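Short-chain dehydrogenase/reductase SDR (Vibrio parahaemolyticus, PDB 3GUY) probably catalyses NAD(P)-dependent oxidation or reduction, as other short-chain dehydrogenases/reductases with a Rossmann fold do. Local coordinates at residues T28-R33 with S46-Y51. The protein carries 2 engineered substitutions. Residues are numbered along the deposited sequence; the frame is centred on the assembly and turned at random.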
loop_
_atom_site.group_PDB
_atom_site.type_symbol
_atom_site.label_atom_id
_atom_site.label_comp_id
_atom_site.label_asym_id
_atom_site.label_seq_id
_atom_site.Cartn_x
_atom_site.Cartn_y
_atom_site.Cartn_z
ATOM N N THR D 28 21.427 23.615 -17.140
ATOM C CA THR D 28 19.982 23.433 -16.939
ATOM C C THR D 28 19.125 24.065 -18.081
ATOM O O THR D 28 19.498 25.100 -18.667
ATOM C CB THR D 28 19.549 24.056 -15.632
ATOM O OG1 THR D 28 19.787 25.480 -15.670
ATOM C CG2 THR D 28 20.301 23.425 -14.487
ATOM N N TYR D 29 18.012 23.400 -18.411
ATOM C CA TYR D 29 16.939 23.937 -19.258
ATOM C C TYR D 29 15.628 23.949 -18.463
ATOM O O TYR D 29 15.170 22.911 -17.998
ATOM C CB TYR D 29 16.782 23.075 -20.498
ATOM C CG TYR D 29 15.961 23.750 -21.585
ATOM C CD1 TYR D 29 16.578 24.580 -22.552
ATOM C CD2 TYR D 29 14.588 23.589 -21.639
ATOM C CE1 TYR D 29 15.836 25.199 -23.542
ATOM C CE2 TYR D 29 13.833 24.202 -22.638
ATOM C CZ TYR D 29 14.461 25.004 -23.589
ATOM O OH TYR D 29 13.681 25.601 -24.560
ATOM N N LEU D 30 15.068 25.133 -18.252
ATOM C CA LEU D 30 13.950 25.315 -17.360
ATOM C C LEU D 30 12.611 25.540 -18.090
ATOM O O LEU D 30 12.524 26.305 -19.074
ATOM C CB LEU D 30 14.200 26.472 -16.410
ATOM C CG LEU D 30 15.505 26.461 -15.596
ATOM C CD1 LEU D 30 15.310 27.339 -14.393
ATOM C CD2 LEU D 30 15.988 25.097 -15.157
ATOM N N THR D 31 11.560 24.863 -17.608
ATOM C CA THR D 31 10.241 25.077 -18.170
ATOM C C THR D 31 9.247 25.371 -17.034
ATOM O O THR D 31 9.438 24.977 -15.871
ATOM C CB THR D 31 9.786 23.925 -19.120
ATOM O OG1 THR D 31 8.677 24.384 -19.910
ATOM C CG2 THR D 31 9.351 22.674 -18.338
ATOM N N GLY D 32 8.225 26.127 -17.381
ATOM C CA GLY D 32 7.160 26.542 -16.452
ATOM C C GLY D 32 6.085 27.185 -17.295
ATOM O O GLY D 32 6.199 27.216 -18.536
ATOM N N ARG D 33 5.052 27.729 -16.654
ATOM C CA ARG D 33 3.952 28.317 -17.430
ATOM C C ARG D 33 4.238 29.771 -17.794
ATOM O O ARG D 33 3.826 30.209 -18.862
ATOM C CB ARG D 33 2.576 28.092 -16.774
ATOM C CG ARG D 33 2.025 26.636 -17.053
ATOM C CD ARG D 33 0.481 26.491 -16.994
ATOM N NE ARG D 33 -0.163 27.344 -15.978
ATOM C CZ ARG D 33 -0.174 27.113 -14.662
ATOM N NH1 ARG D 33 0.443 26.058 -14.148
ATOM N NH2 ARG D 33 -0.799 27.953 -13.837
ATOM N N SER D 46 24.125 30.940 -13.960
ATOM C CA SER D 46 25.269 31.284 -14.801
ATOM C C SER D 46 25.622 30.204 -15.848
ATOM O O SER D 46 26.390 30.478 -16.763
ATOM C CB SER D 46 26.489 31.534 -13.918
ATOM O OG SER D 46 27.370 30.419 -14.018
ATOM N N ASN D 47 25.101 28.983 -15.696
ATOM C CA ASN D 47 25.322 27.880 -16.674
ATOM C C ASN D 47 24.043 27.420 -17.395
ATOM O O ASN D 47 24.039 26.435 -18.145
ATOM C CB ASN D 47 25.987 26.725 -15.957
ATOM C CG ASN D 47 27.175 27.204 -15.144
ATOM O OD1 ASN D 47 28.063 27.869 -15.692
ATOM N ND2 ASN D 47 27.155 26.962 -13.839
ATOM N N ASN D 48 22.970 28.169 -17.189
ATOM C CA ASN D 48 21.700 27.860 -17.829
ATOM C C ASN D 48 21.754 28.006 -19.355
ATOM O O ASN D 48 22.322 28.976 -19.889
ATOM C CB ASN D 48 20.571 28.717 -17.237
ATOM C CG ASN D 48 19.273 28.545 -17.990
ATOM O OD1 ASN D 48 19.004 29.314 -18.915
ATOM N ND2 ASN D 48 18.508 27.462 -17.675
ATOM N N VAL D 49 21.135 27.048 -20.050
ATOM C CA VAL D 49 21.181 26.994 -21.510
ATOM C C VAL D 49 19.783 27.147 -22.112
ATOM O O VAL D 49 19.511 26.643 -23.185
ATOM C CB VAL D 49 21.819 25.679 -22.008
ATOM C CG1 VAL D 49 23.303 25.606 -21.569
ATOM C CG2 VAL D 49 21.038 24.484 -21.502
ATOM N N GLY D 50 18.902 27.849 -21.420
ATOM C CA GLY D 50 17.585 28.103 -21.970
ATOM C C GLY D 50 16.464 27.808 -21.005
ATOM O O GLY D 50 16.648 27.190 -19.954
ATOM N N TYR D 51 15.319 28.349 -21.366
ATOM C CA TYR D 51 14.066 28.154 -20.682
ATOM C C TYR D 51 12.963 28.348 -21.714
ATOM O O TYR D 51 13.148 29.079 -22.718
ATOM C CB TYR D 51 13.892 29.153 -19.549
ATOM C CG TYR D 51 13.930 30.632 -19.931
ATOM C CD1 TYR D 51 12.763 31.313 -20.256
ATOM C CD2 TYR D 51 15.133 31.363 -19.918
ATOM C CE1 TYR D 51 12.778 32.678 -20.585
ATOM C CE2 TYR D 51 15.167 32.739 -20.251
ATOM C CZ TYR D 51 13.981 33.385 -20.577
ATOM O OH TYR D 51 13.968 34.724 -20.896
#
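Thr28, Tyr29 and Leu30 meet the loop 48-50 that leads into strand 51-53, the outermost strand of the parallel Rossmann sheet within this chain. Helix 35-42 makes the beta-alpha-beta crossover from strand 28-32 to strand 51-53. Backbone bonds set the register. Val49 N gives a nearly straight bond to Thr28 O (2.9 Å, 174° at the hydrogen). Leu30 N binds Gly50 O at 3.1 Å. Leu30 and Tyr51 form a parallel bridge.

The side chain of Asn48 ties the loop to itself and to strand 28-32. OD1 accepts from Gly50 N at 2.9 Å, an Asx turn. ND2 donates to Thr28 OG1, which lies 3.1 Å away and nearly in the plane of the Asn48 amide. ND2 also donates to Gly50 O (3.0 Å), which Leu30 N grips from the opposite face of its carbonyl plane.

Packing divides between the two sides of the sheet. Leu30 CB meets Tyr51 CB at 4.1 Å on the side of helix 35-42, where Tyr51 OH bonds Ser39. Tyr29 lies on the other side, near Leu65 of helix 59-67. One face of its ring lies against the Gly50-Tyr51 peptide, with Tyr51 N 3.9 Å above the plane and offset toward the rim.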